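Local coordinates for phosphatidylethanolamine-binding protein, putative (Plasmodium falciparum, PDB 2R77), which probably binds phosphatidylethanolamine and may also regulate protein kinase activity, at residues 26-31 with 199-204; 38-43 with 194-199; 86-91 with 147-152; 95-100 with 140-145. All coordinates share one frame; numbering follows the deposited sequence. Where two conformers were deposited one is given.

Contact 1: residues 26-31 with 199-204; sequences KKDRII and YNWCQI
The indole of Trp201 is touched in two ways by the turn at 28-30. Over one face sits Ile30, its CD1 4.1 Å from the centroid of the five-membered ring and 16° off the ring normal, a CH-pi contact. At the edge, in the ring plane, is the carboxylate of Asp28: Trp201 NE1 donates over 2.7 Å (N-H...O angle 154°) to Asp28 OD2, which accepts on its anti lone pair, with carboxylate and indole nearly perpendicular. The His58 ring also meets the indole, its plane nearly parallel. Tyr199 meets the same isoleucine through its other branch. Ile30 CG2, set anti to the backbone N, lies obliquely against the phenol, 3.5 Å from Tyr199 CZ, while the hydroxyl is hydrogen-bonded to Ser148. The isoleucine thus fills the angle between two aromatic side chains of the last strand, and Leu25 of helix 22-27 touches both. The second carboxylate oxygen is bridged to Gln203 by a water, which donates to Asp28 OD1 at 2.5 Å and accepts from Gln203 NE2 at 3.1 Å; Gly59 O is a further acceptor for that amide. The buried indole N-H is therefore satisfied by a carboxylate, and two donors, one on each oxygen, would be expected to favour ionised Asp28.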
loop_
_atom_site.group_PDB
_atom_site.type_symbol
_atom_site.label_atom_id
_atom_site.label_comp_id
_atom_site.label_asym_id
_atom_site.label_seq_id
_atom_site.Cartn_x
_atom_site.Cartn_y
_atom_site.Cartn_z
ATOM N N LYS A 26 -2.654 -14.708 6.224
ATOM C CA LYS A 26 -3.273 -15.842 5.527
ATOM C C LYS A 26 -4.799 -15.834 5.616
ATOM O O LYS A 26 -5.481 -16.251 4.673
ATOM C CB LYS A 26 -2.680 -17.167 6.010
ATOM C CG LYS A 26 -1.226 -17.344 5.577
ATOM C CD LYS A 26 -0.657 -18.718 5.906
ATOM C CE LYS A 26 0.606 -18.968 5.087
ATOM N NZ LYS A 26 1.406 -20.148 5.532
ATOM N N LYS A 27 -5.328 -15.314 6.724
ATOM C CA LYS A 27 -6.771 -15.254 6.951
ATOM C C LYS A 27 -7.511 -14.508 5.818
ATOM O O LYS A 27 -8.574 -14.945 5.373
ATOM C CB LYS A 27 -7.088 -14.640 8.320
ATOM C CG LYS A 27 -8.585 -14.472 8.578
ATOM C CD LYS A 27 -8.868 -13.735 9.881
ATOM C CE LYS A 27 -10.165 -12.922 9.767
ATOM N NZ LYS A 27 -11.344 -13.747 9.354
ATOM N N ASP A 28 -6.954 -13.390 5.356
ATOM C CA ASP A 28 -7.560 -12.668 4.236
ATOM C C ASP A 28 -6.857 -12.960 2.908
ATOM O O ASP A 28 -7.059 -12.233 1.942
ATOM C CB ASP A 28 -7.571 -11.155 4.483
ATOM C CG ASP A 28 -8.573 -10.740 5.534
ATOM O OD1 ASP A 28 -9.587 -11.461 5.702
ATOM O OD2 ASP A 28 -8.367 -9.677 6.157
ATOM N N ARG A 29 -6.037 -14.010 2.888
ATOM C CA ARG A 29 -5.248 -14.437 1.707
ATOM C C ARG A 29 -4.267 -13.388 1.136
ATOM O O ARG A 29 -3.863 -13.429 -0.047
ATOM C CB ARG A 29 -6.149 -15.042 0.638
ATOM C CG ARG A 29 -6.822 -16.316 1.131
ATOM C CD ARG A 29 -7.702 -16.916 0.072
ATOM N NE ARG A 29 -6.952 -17.348 -1.111
ATOM C CZ ARG A 29 -6.192 -18.441 -1.179
ATOM N NH1 ARG A 29 -5.569 -18.741 -2.310
ATOM N NH2 ARG A 29 -6.058 -19.248 -0.141
ATOM N N ILE A 30 -3.873 -12.462 2.011
ATOM C CA ILE A 30 -2.775 -11.543 1.706
ATOM C C ILE A 30 -1.532 -12.324 1.290
ATOM O O ILE A 30 -0.838 -11.931 0.356
ATOM C CB ILE A 30 -2.466 -10.624 2.873
ATOM C CG1 ILE A 30 -3.751 -9.893 3.346
ATOM C CG2 ILE A 30 -1.322 -9.673 2.489
ATOM C CD1 ILE A 30 -4.588 -9.220 2.203
ATOM N N ILE A 31 -1.259 -13.420 1.997
ATOM C CA ILE A 31 -0.447 -14.509 1.433
ATOM C C ILE A 31 -1.461 -15.550 0.969
ATOM O O ILE A 31 -2.254 -15.999 1.797
ATOM C CB ILE A 31 0.465 -15.174 2.494
ATOM C CG1 ILE A 31 1.442 -14.157 3.092
ATOM C CG2 ILE A 31 1.213 -16.389 1.895
ATOM C CD1 ILE A 31 2.013 -14.630 4.435
ATOM N N TYR A 199 3.110 -3.529 6.763
ATOM C CA TYR A 199 1.898 -3.752 5.978
ATOM C C TYR A 199 0.641 -3.576 6.803
ATOM O O TYR A 199 0.542 -4.024 7.948
ATOM C CB TYR A 199 1.926 -5.167 5.422
ATOM C CG TYR A 199 0.726 -5.525 4.578
ATOM C CD1 TYR A 199 0.636 -5.078 3.252
ATOM C CD2 TYR A 199 -0.329 -6.269 5.111
ATOM C CE1 TYR A 199 -0.460 -5.410 2.436
ATOM C CE2 TYR A 199 -1.446 -6.602 4.305
ATOM C CZ TYR A 199 -1.492 -6.168 2.978
ATOM O OH TYR A 199 -2.583 -6.488 2.197
ATOM N N ASN A 200 -0.334 -2.931 6.192
ATOM C CA ASN A 200 -1.669 -2.918 6.763
ATOM C C ASN A 200 -2.686 -2.930 5.640
ATOM O O ASN A 200 -2.355 -2.577 4.503
ATOM C CB ASN A 200 -1.877 -1.699 7.674
ATOM C CG ASN A 200 -2.787 -2.007 8.872
ATOM O OD1 ASN A 200 -3.662 -2.904 8.815
ATOM N ND2 ASN A 200 -2.571 -1.269 9.990
ATOM N N TRP A 201 -3.912 -3.326 5.961
ATOM C CA TRP A 201 -4.959 -3.397 4.935
ATOM C C TRP A 201 -6.350 -3.249 5.507
ATOM O O TRP A 201 -6.554 -3.386 6.700
ATOM C CB TRP A 201 -4.853 -4.689 4.120
ATOM C CG TRP A 201 -5.359 -5.949 4.838
ATOM C CD1 TRP A 201 -6.494 -6.677 4.533
ATOM C CD2 TRP A 201 -4.722 -6.631 5.936
ATOM N NE1 TRP A 201 -6.608 -7.758 5.404
ATOM C CE2 TRP A 201 -5.528 -7.756 6.261
ATOM C CE3 TRP A 201 -3.545 -6.401 6.679
ATOM C CZ2 TRP A 201 -5.192 -8.654 7.309
ATOM C CZ3 TRP A 201 -3.214 -7.315 7.731
ATOM C CH2 TRP A 201 -4.039 -8.418 8.015
ATOM N N CYS A 202 -7.298 -2.939 4.622
ATOM C CA CYS A 202 -8.710 -2.952 4.997
ATOM C C CYS A 202 -9.437 -3.552 3.807
ATOM O O CYS A 202 -8.805 -3.890 2.800
ATOM C CB CYS A 202 -9.228 -1.527 5.312
ATOM S SG CYS A 202 -9.004 -0.371 3.859
ATOM N N GLN A 203 -10.751 -3.714 3.928
ATOM C CA GLN A 203 -11.555 -4.257 2.832
ATOM C C GLN A 203 -12.685 -3.279 2.512
ATOM O O GLN A 203 -13.386 -2.818 3.402
ATOM C CB GLN A 203 -12.124 -5.620 3.203
ATOM C CG GLN A 203 -11.037 -6.639 3.399
ATOM C CD GLN A 203 -11.604 -8.011 3.700
ATOM O OE1 GLN A 203 -11.972 -8.760 2.794
ATOM N NE2 GLN A 203 -11.680 -8.348 4.988
ATOM N N ILE A 204 -12.806 -2.919 1.242
ATOM C CA ILE A 204 -13.809 -1.958 0.803
ATOM C C ILE A 204 -14.546 -2.506 -0.416
ATOM O O ILE A 204 -13.905 -2.986 -1.357
ATOM C CB ILE A 204 -13.138 -0.576 0.456
ATOM C CG1 ILE A 204 -12.309 -0.061 1.641
ATOM C CG2 ILE A 204 -14.196 0.467 0.055
ATOM C CD1 ILE A 204 -11.555 1.263 1.365
HETATM O O HOH W 1 -11.640 -10.810 6.923
#

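Contact 2: residues 38-43 with 194-199; sequences DKIDLN and MKIVGY
Ile40 reaches Ile196 with its far end: CG1 is anti to the backbone N (chi1 -177°), and Ile40 CD1 comes to 3.5 Å from Ile196 CG2, with Phe35 touching both side chains. At Asp41 the link turns polar. A water accepts from Asp41 N at 2.9 Å and donates to Ile196 O at 2.7 Å, so it joins two backbones that do not bond directly there. The fully extended chain of Lys195 lies across the aspartate, and Lys195 NZ makes a salt bridge to Asp41 OD2 at 3.3 Å whose hydrogen bond is weak. The loop here meets a classic beta bulge in 196-201, an edge strand of the five-stranded antiparallel sheet, where Val197 and Gly198 both face Ile151 of strand 148-155. Leu42 lies against this bulge. It makes a bent CA-H...O contact, Leu42 CA being 3.3 Å from Val197 O, and its two methyls part company: Leu42 CD2 rests 3.7 Å from Gly198 N, and CD1 lies 4.0 Å from Tyr199 CB, the two side chains running alongside in the same direction. Asn43 then uses its backbone, Asn43 N donating to the same Val197 O at 2.8 Å with an N-H...O angle of 147°; Val197 also bonds through its backbone to Val44.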
loop_
_atom_site.group_PDB
_atom_site.type_symbol
_atom_site.label_atom_id
_atom_site.label_comp_id
_atom_site.label_asym_id
_atom_site.label_seq_id
_atom_site.Cartn_x
_atom_site.Cartn_y
_atom_site.Cartn_z
ATOM N N ASP A 38 5.271 -16.948 3.019
ATOM C CA ASP A 38 5.493 -16.488 4.388
ATOM C C ASP A 38 6.932 -16.062 4.683
ATOM O O ASP A 38 7.287 -15.867 5.842
ATOM C CB ASP A 38 4.978 -17.509 5.420
ATOM C CG ASP A 38 5.747 -18.826 5.409
ATOM O OD1 ASP A 38 6.649 -19.032 4.564
ATOM O OD2 ASP A 38 5.423 -19.672 6.271
ATOM N N LYS A 39 7.746 -15.896 3.643
ATOM C CA LYS A 39 9.133 -15.451 3.819
ATOM C C LYS A 39 9.177 -13.923 3.782
ATOM O O LYS A 39 9.987 -13.318 3.073
ATOM C CB LYS A 39 10.072 -16.062 2.765
ATOM N N ILE A 40 8.256 -13.320 4.517
ATOM C CA ILE A 40 8.191 -11.870 4.680
ATOM C C ILE A 40 8.487 -11.558 6.140
ATOM O O ILE A 40 8.011 -12.254 7.052
ATOM C CB ILE A 40 6.829 -11.276 4.200
ATOM C CG1 ILE A 40 6.833 -9.746 4.319
ATOM C CG2 ILE A 40 5.615 -11.909 4.938
ATOM C CD1 ILE A 40 5.980 -9.033 3.315
ATOM N N ASP A 41 9.285 -10.524 6.366
ATOM C CA ASP A 41 9.703 -10.223 7.715
ATOM C C ASP A 41 9.377 -8.775 8.063
ATOM O O ASP A 41 10.218 -7.877 7.942
ATOM C CB ASP A 41 11.193 -10.540 7.871
ATOM C CG ASP A 41 11.715 -10.231 9.248
ATOM O OD1 ASP A 41 11.073 -10.648 10.239
ATOM O OD2 ASP A 41 12.779 -9.574 9.331
ATOM N N LEU A 42 8.133 -8.572 8.470
ATOM C CA LEU A 42 7.627 -7.248 8.830
ATOM C C LEU A 42 8.198 -6.793 10.173
ATOM O O LEU A 42 8.151 -7.535 11.156
ATOM C CB LEU A 42 6.105 -7.295 8.884
ATOM C CG LEU A 42 5.417 -7.755 7.589
ATOM C CD1 LEU A 42 3.927 -7.725 7.807
ATOM C CD2 LEU A 42 5.826 -6.884 6.400
ATOM N N ASN A 43 8.736 -5.578 10.212
ATOM C CA ASN A 43 9.320 -5.051 11.455
ATOM C C ASN A 43 8.942 -3.615 11.813
ATOM O O ASN A 43 9.506 -3.038 12.738
ATOM C CB ASN A 43 10.857 -5.234 11.460
ATOM C CG ASN A 43 11.567 -4.399 10.398
ATOM O OD1 ASN A 43 11.052 -3.391 9.934
ATOM N ND2 ASN A 43 12.775 -4.823 10.014
ATOM N N MET A 194 14.531 -3.609 -2.408
ATOM C CA MET A 194 13.860 -3.034 -1.250
ATOM C C MET A 194 13.230 -4.127 -0.400
ATOM O O MET A 194 12.370 -4.888 -0.868
ATOM C CB MET A 194 12.740 -2.071 -1.700
ATOM C CG MET A 194 13.134 -1.002 -2.661
ATOM S SD MET A 194 11.840 0.275 -2.763
ATOM C CE MET A 194 10.571 -0.584 -3.694
ATOM N N LYS A 195 13.642 -4.207 0.859
ATOM C CA LYS A 195 12.993 -5.084 1.800
ATOM C C LYS A 195 11.584 -4.560 2.055
ATOM O O LYS A 195 11.407 -3.360 2.284
ATOM C CB LYS A 195 13.793 -5.112 3.109
ATOM C CG LYS A 195 13.257 -6.043 4.165
ATOM C CD LYS A 195 14.024 -5.966 5.486
ATOM C CE LYS A 195 13.436 -6.964 6.492
ATOM N NZ LYS A 195 14.076 -6.926 7.843
ATOM N N ILE A 196 10.597 -5.452 2.022
ATOM C CA ILE A 196 9.262 -5.104 2.503
ATOM C C ILE A 196 9.244 -5.200 4.032
ATOM O O ILE A 196 9.584 -6.253 4.608
ATOM C CB ILE A 196 8.143 -5.945 1.824
ATOM C CG1 ILE A 196 8.122 -5.618 0.321
ATOM C CG2 ILE A 196 6.816 -5.699 2.537
ATOM C CD1 ILE A 196 7.233 -6.478 -0.543
ATOM N N VAL A 197 8.923 -4.085 4.691
ATOM C CA VAL A 197 9.054 -4.019 6.175
ATOM C C VAL A 197 7.776 -3.755 6.972
ATOM O O VAL A 197 7.738 -3.982 8.174
ATOM C CB VAL A 197 10.198 -3.026 6.628
ATOM C CG1 VAL A 197 11.568 -3.471 6.083
ATOM C CG2 VAL A 197 9.901 -1.608 6.184
ATOM N N GLY A 198 6.704 -3.310 6.321
ATOM C CA GLY A 198 5.454 -3.070 7.047
ATOM C C GLY A 198 4.243 -3.238 6.149
ATOM O O GLY A 198 4.342 -3.121 4.917
ATOM N N TYR A 199 3.110 -3.529 6.763
ATOM C CA TYR A 199 1.898 -3.752 5.978
ATOM C C TYR A 199 0.641 -3.576 6.803
ATOM O O TYR A 199 0.542 -4.024 7.948
ATOM C CB TYR A 199 1.926 -5.167 5.422
ATOM C CG TYR A 199 0.726 -5.525 4.578
ATOM C CD1 TYR A 199 0.636 -5.078 3.252
ATOM C CD2 TYR A 199 -0.329 -6.269 5.111
ATOM C CE1 TYR A 199 -0.460 -5.410 2.436
ATOM C CE2 TYR A 199 -1.446 -6.602 4.305
ATOM C CZ TYR A 199 -1.492 -6.168 2.978
ATOM O OH TYR A 199 -2.583 -6.488 2.197
HETATM O O HOH W 2 10.557 -8.775 4.367
#

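Contact 3: residues 86-91 with 147-152; sequences FVLFMV and ISFIIS
Met90 and Phe149 form the tight end of this strand pairing. They face each other as an antiparallel non-hydrogen-bonded pair, and their side chains run alongside in the same direction. Met90 CG stands over one face of the phenyl ring, 3.9 Å from the centroid and 21° off its normal, while the sulfur is shifted toward the rim, Met90 SD lying 3.3 Å from Phe149 CZ: a Met-aromatic contact, oblique rather than over the centre. The methionine is extended up to its last torsion and bends only there (chi3 95°), bringing Met90 CE 4.1 Å from Ile147 CG2. On the same face Leu88 CG touches Ile151 CD1 at 3.7 Å. The face with Val87, Phe89, Val91, Ser148, Ile150 and Ser152 is buried too, so the contact has no solvent side; it is looser at one pair, where Phe89 CB and Ile150 CB are 4.3 Å apart. The phenyl ring of Phe89 meets Ser152 by its edge, CE2 being 3.7 Å from Ser152 OG, a buried hydroxyl with no hydrogen-bond partner in the model. Six backbone hydrogen bonds, two each for Val87 with Ser152, Phe89 with Ile150 and Val91 with Ser148, hold the strands in step. In the sheet 84-95 is the middle strand and 148-155 lies next to it: 104-114 flanks the first, 196-201 the second, and helix 185-191 covers Phe89 and Ile150 through Val185.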
loop_
_atom_site.group_PDB
_atom_site.type_symbol
_atom_site.label_atom_id
_atom_site.label_comp_id
_atom_site.label_asym_id
_atom_site.label_seq_id
_atom_site.Cartn_x
_atom_site.Cartn_y
_atom_site.Cartn_z
ATOM N N PHE A 86 11.730 4.995 4.073
ATOM C CA PHE A 86 10.528 4.218 3.774
ATOM C C PHE A 86 9.948 4.673 2.438
ATOM O O PHE A 86 9.990 5.872 2.076
ATOM C CB PHE A 86 9.454 4.386 4.852
ATOM C CG PHE A 86 9.821 3.802 6.189
ATOM C CD1 PHE A 86 10.530 2.612 6.263
ATOM C CD2 PHE A 86 9.416 4.418 7.354
ATOM C CE1 PHE A 86 10.855 2.040 7.484
ATOM C CE2 PHE A 86 9.747 3.862 8.600
ATOM C CZ PHE A 86 10.463 2.671 8.655
ATOM N N VAL A 87 9.420 3.692 1.704
ATOM C CA VAL A 87 8.535 3.938 0.579
ATOM C C VAL A 87 7.191 3.373 0.998
ATOM O O VAL A 87 7.116 2.255 1.500
ATOM C CB VAL A 87 8.998 3.233 -0.692
ATOM C CG1 VAL A 87 8.044 3.557 -1.854
ATOM C CG2 VAL A 87 10.438 3.660 -1.027
ATOM N N LEU A 88 6.149 4.181 0.825
ATOM C CA LEU A 88 4.772 3.762 1.103
ATOM C C LEU A 88 4.027 3.612 -0.216
ATOM O O LEU A 88 4.037 4.523 -1.039
ATOM C CB LEU A 88 4.034 4.787 2.001
ATOM C CG LEU A 88 2.575 4.502 2.408
ATOM C CD1 LEU A 88 2.143 5.301 3.628
ATOM C CD2 LEU A 88 1.665 4.844 1.239
ATOM N N PHE A 89 3.383 2.459 -0.381
ATOM C CA PHE A 89 2.514 2.212 -1.539
ATOM C C PHE A 89 1.079 2.048 -1.002
ATOM O O PHE A 89 0.863 1.323 -0.022
ATOM C CB PHE A 89 2.835 0.857 -2.190
ATOM C CG PHE A 89 4.216 0.748 -2.813
ATOM C CD1 PHE A 89 4.373 0.868 -4.205
ATOM C CD2 PHE A 89 5.342 0.469 -2.030
ATOM C CE1 PHE A 89 5.618 0.723 -4.804
ATOM C CE2 PHE A 89 6.616 0.331 -2.639
ATOM C CZ PHE A 89 6.747 0.478 -4.030
ATOM N N MET A 90 0.090 2.645 -1.666
ATOM C CA MET A 90 -1.280 2.159 -1.476
ATOM C C MET A 90 -1.677 1.508 -2.773
ATOM O O MET A 90 -1.567 2.134 -3.826
ATOM C CB MET A 90 -2.301 3.260 -1.162
ATOM C CG MET A 90 -3.663 2.629 -0.752
ATOM S SD MET A 90 -4.941 3.827 -0.253
ATOM C CE MET A 90 -5.892 4.097 -1.765
ATOM N N VAL A 91 -2.130 0.253 -2.685
ATOM C CA VAL A 91 -2.478 -0.537 -3.877
ATOM C C VAL A 91 -3.747 -1.328 -3.670
ATOM O O VAL A 91 -4.018 -1.836 -2.569
ATOM C CB VAL A 91 -1.366 -1.544 -4.322
ATOM C CG1 VAL A 91 -0.062 -0.824 -4.644
ATOM C CG2 VAL A 91 -1.153 -2.656 -3.264
ATOM N N ILE A 147 -7.687 -3.275 0.038
ATOM C CA ILE A 147 -6.891 -2.047 -0.129
ATOM C C ILE A 147 -5.700 -2.106 0.838
ATOM O O ILE A 147 -5.870 -2.223 2.051
ATOM C CB ILE A 147 -7.766 -0.761 0.095
ATOM C CG1 ILE A 147 -8.895 -0.689 -0.960
ATOM C CG2 ILE A 147 -6.912 0.503 0.008
ATOM C CD1 ILE A 147 -8.414 -0.820 -2.406
ATOM N N SER A 148 -4.501 -2.019 0.262
ATOM C CA SER A 148 -3.256 -2.385 0.933
ATOM C C SER A 148 -2.268 -1.238 1.079
ATOM O O SER A 148 -2.097 -0.453 0.148
ATOM C CB SER A 148 -2.613 -3.525 0.144
ATOM O OG SER A 148 -3.350 -4.726 0.345
ATOM N N PHE A 149 -1.623 -1.146 2.255
ATOM C CA PHE A 149 -0.566 -0.167 2.476
ATOM C C PHE A 149 0.701 -0.961 2.745
ATOM O O PHE A 149 0.761 -1.728 3.715
ATOM C CB PHE A 149 -0.901 0.744 3.669
ATOM C CG PHE A 149 -2.074 1.669 3.408
ATOM C CD1 PHE A 149 -1.864 2.960 2.937
ATOM C CD2 PHE A 149 -3.381 1.225 3.609
ATOM C CE1 PHE A 149 -2.935 3.823 2.718
ATOM C CE2 PHE A 149 -4.472 2.090 3.359
ATOM C CZ PHE A 149 -4.237 3.381 2.905
ATOM N N ILE A 150 1.659 -0.844 1.840
ATOM C CA ILE A 150 2.887 -1.632 1.893
ATOM C C ILE A 150 4.042 -0.671 2.101
ATOM O O ILE A 150 4.187 0.299 1.351
ATOM C CB ILE A 150 3.088 -2.445 0.608
ATOM C CG1 ILE A 150 1.869 -3.369 0.356
ATOM C CG2 ILE A 150 4.389 -3.269 0.666
ATOM C CD1 ILE A 150 1.850 -3.994 -1.027
ATOM N N ILE A 151 4.878 -0.953 3.092
ATOM C CA ILE A 151 6.055 -0.135 3.354
ATOM C C ILE A 151 7.296 -0.942 2.969
ATOM O O ILE A 151 7.444 -2.090 3.389
ATOM C CB ILE A 151 6.133 0.247 4.869
ATOM C CG1 ILE A 151 4.779 0.770 5.388
ATOM C CG2 ILE A 151 7.246 1.239 5.109
ATOM C CD1 ILE A 151 4.132 1.852 4.509
ATOM N N SER A 152 8.183 -0.335 2.186
ATOM C CA SER A 152 9.461 -0.981 1.841
ATOM C C SER A 152 10.612 -0.028 2.158
ATOM O O SER A 152 10.375 1.145 2.449
ATOM C CB SER A 152 9.470 -1.429 0.383
ATOM O OG SER A 152 9.517 -0.328 -0.518
#

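Contact 4: residues 95-100 with 140-145; sequences YPSRLR and KGTGLH
Two signature loops of the phosphatidylethanolamine-binding protein family meet here: Pro96, Ser97 and Arg98 end the Asp-Pro-Asp-x-Pro-Ser-Arg motif, and Gly143 to His145 belong to the Gly-x-His-Arg motif. In relatives these motifs line the anion-binding pocket, and the arrangement is consistent with the same role in this protein. Arg98 holds the opposite loop twice. Its backbone N donates to Thr142 O at 2.9 Å, and its side chain, bent at chi2 (65°), turns Arg98 NH2 onto Leu144 O at 2.8 Å, with the carbonyl oxygen in the guanidinium plane and the bond nearly straight at 162°. Gln203 OE1 is a second acceptor for NH2. One residue earlier, Ser97 OG accepts from Leu99 N at 3.0 Å, closing an ST turn, and Leu99 CG packs 3.8 Å from Gly143 CA. Pro96 follows a cis peptide bond; Pro96 O, hydrogen-bonded to Tyr173 OH, lies at the edge of the imidazole, 3.4 Å from His145 CE1. That ring is held at both nitrogens: His145 NE2 donates to Thr142 OG1 at 2.7 Å, and ND1 bonds Asp92. The contact thus brings together the loop leaving strand 84-95 for 104-114 and the loop entering its neighbour 148-155.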
loop_
_atom_site.group_PDB
_atom_site.type_symbol
_atom_site.label_atom_id
_atom_site.label_comp_id
_atom_site.label_asym_id
_atom_site.label_seq_id
_atom_site.Cartn_x
_atom_site.Cartn_y
_atom_site.Cartn_z
ATOM N N TYR A 95 -8.116 -5.716 -8.620
ATOM C CA TYR A 95 -8.583 -4.943 -9.773
ATOM C C TYR A 95 -8.593 -5.829 -11.025
ATOM O O TYR A 95 -7.559 -6.378 -11.395
ATOM C CB TYR A 95 -7.682 -3.737 -9.991
ATOM C CG TYR A 95 -8.020 -3.009 -11.253
ATOM C CD1 TYR A 95 -9.148 -2.197 -11.320
ATOM C CD2 TYR A 95 -7.233 -3.156 -12.386
ATOM C CE1 TYR A 95 -9.486 -1.513 -12.503
ATOM C CE2 TYR A 95 -7.559 -2.505 -13.578
ATOM C CZ TYR A 95 -8.696 -1.669 -13.621
ATOM O OH TYR A 95 -9.047 -0.995 -14.792
ATOM N N PRO A 96 -9.746 -5.913 -11.724
ATOM C CA PRO A 96 -11.004 -5.194 -11.506
ATOM C C PRO A 96 -11.910 -5.718 -10.385
ATOM O O PRO A 96 -12.777 -4.964 -9.883
ATOM C CB PRO A 96 -11.737 -5.365 -12.842
ATOM C CG PRO A 96 -11.278 -6.660 -13.367
ATOM C CD PRO A 96 -9.821 -6.802 -12.900
ATOM N N SER A 97 -11.729 -6.982 -9.990
ATOM C CA SER A 97 -12.630 -7.568 -8.997
ATOM C C SER A 97 -11.941 -8.499 -8.024
ATOM O O SER A 97 -11.055 -9.243 -8.420
ATOM C CB SER A 97 -13.745 -8.345 -9.715
ATOM O OG SER A 97 -14.679 -8.934 -8.815
ATOM N N ARG A 98 -12.396 -8.470 -6.767
ATOM C CA ARG A 98 -12.027 -9.472 -5.746
ATOM C C ARG A 98 -12.499 -10.899 -6.149
ATOM O O ARG A 98 -11.894 -11.916 -5.770
ATOM C CB ARG A 98 -12.664 -9.064 -4.420
ATOM C CG ARG A 98 -12.545 -10.089 -3.258
ATOM C CD ARG A 98 -11.078 -10.268 -2.845
ATOM N NE ARG A 98 -10.929 -11.253 -1.754
ATOM C CZ ARG A 98 -11.156 -11.000 -0.458
ATOM N NH1 ARG A 98 -10.978 -11.989 0.417
ATOM N NH2 ARG A 98 -11.543 -9.781 -0.006
ATOM N N LEU A 99 -13.562 -10.935 -6.941
ATOM C CA LEU A 99 -14.363 -12.131 -7.144
ATOM C C LEU A 99 -13.971 -12.956 -8.357
ATOM O O LEU A 99 -14.481 -14.069 -8.528
ATOM C CB LEU A 99 -15.822 -11.716 -7.274
ATOM C CG LEU A 99 -16.412 -10.864 -6.152
ATOM C CD1 LEU A 99 -17.895 -10.701 -6.377
ATOM C CD2 LEU A 99 -16.153 -11.526 -4.816
ATOM N N ARG A 100 -13.054 -12.416 -9.168
ATOM C CA ARG A 100 -12.593 -13.036 -10.413
ATOM C C ARG A 100 -11.067 -13.262 -10.351
ATOM O O ARG A 100 -10.323 -12.427 -9.809
ATOM C CB ARG A 100 -12.925 -12.150 -11.629
ATOM C CG ARG A 100 -14.417 -11.857 -11.839
ATOM C CD ARG A 100 -15.157 -13.080 -12.363
ATOM N NE ARG A 100 -16.543 -12.773 -12.765
ATOM C CZ ARG A 100 -17.390 -13.697 -13.220
ATOM N NH1 ARG A 100 -16.970 -14.956 -13.337
ATOM N NH2 ARG A 100 -18.644 -13.371 -13.565
ATOM N N LYS A 140 -18.818 -0.878 -8.116
ATOM C CA LYS A 140 -19.827 -1.606 -7.349
ATOM C C LYS A 140 -20.020 -3.065 -7.834
ATOM O O LYS A 140 -19.965 -3.366 -9.026
ATOM C CB LYS A 140 -21.167 -0.850 -7.338
ATOM C CG LYS A 140 -21.146 0.474 -6.499
ATOM C CD LYS A 140 -22.525 1.171 -6.391
ATOM C CE LYS A 140 -23.059 1.703 -7.744
ATOM N NZ LYS A 140 -22.183 2.655 -8.525
ATOM N N GLY A 141 -20.193 -3.966 -6.880
ATOM C CA GLY A 141 -20.471 -5.387 -7.184
ATOM C C GLY A 141 -19.243 -6.165 -7.627
ATOM O O GLY A 141 -19.348 -7.118 -8.413
ATOM N N THR A 142 -18.064 -5.756 -7.132
ATOM C CA THR A 142 -16.809 -6.456 -7.436
ATOM C C THR A 142 -16.104 -6.943 -6.151
ATOM O O THR A 142 -14.858 -7.036 -6.098
ATOM C CB THR A 142 -15.848 -5.592 -8.338
ATOM O OG1 THR A 142 -15.447 -4.412 -7.619
ATOM C CG2 THR A 142 -16.546 -5.202 -9.693
ATOM N N GLY A 143 -16.914 -7.257 -5.135
ATOM C CA GLY A 143 -16.441 -7.825 -3.883
ATOM C C GLY A 143 -15.687 -6.829 -3.007
ATOM O O GLY A 143 -15.630 -5.628 -3.302
ATOM N N LEU A 144 -15.119 -7.352 -1.918
ATOM C CA LEU A 144 -14.351 -6.565 -0.957
ATOM C C LEU A 144 -12.881 -6.469 -1.410
ATOM O O LEU A 144 -12.112 -7.449 -1.352
ATOM C CB LEU A 144 -14.426 -7.233 0.417
ATOM C CG LEU A 144 -15.780 -7.081 1.115
ATOM C CD1 LEU A 144 -15.916 -8.120 2.228
ATOM C CD2 LEU A 144 -16.068 -5.656 1.663
ATOM N N HIS A 145 -12.509 -5.311 -1.953
ATOM C CA HIS A 145 -11.121 -5.107 -2.356
ATOM C C HIS A 145 -10.217 -4.948 -1.122
ATOM O O HIS A 145 -10.545 -4.191 -0.211
ATOM C CB HIS A 145 -11.004 -3.888 -3.266
ATOM C CG HIS A 145 -11.718 -4.025 -4.577
ATOM N ND1 HIS A 145 -11.195 -3.545 -5.764
ATOM C CD2 HIS A 145 -12.952 -4.513 -4.875
ATOM C CE1 HIS A 145 -12.053 -3.797 -6.749
ATOM N NE2 HIS A 145 -13.120 -4.388 -6.231
#

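Overall arrangement
Contact 3 is the core, its centre about 3 Å from the centre of the chain and wholly buried, held by regular backbone bonds and apolar side chains. Contacts 1 and 2 lie further out and share strand 196-201, meeting at Tyr199, whose hydroxyl reaches Ser148 of contact 3. Contact 1 is buried and adds an indole N-H to carboxylate hydrogen bond, whereas contact 2 is partly exposed and mixes a bridging water, a salt bridge and apolar contacts at a beta bulge. Contact 4, its centre about 17 Å from that of the chain, joins two loops mainly through polar bonds. It touches contact 1 through Gln203 and Ile204, yet its nearest atoms are about 8 Å from contact 2.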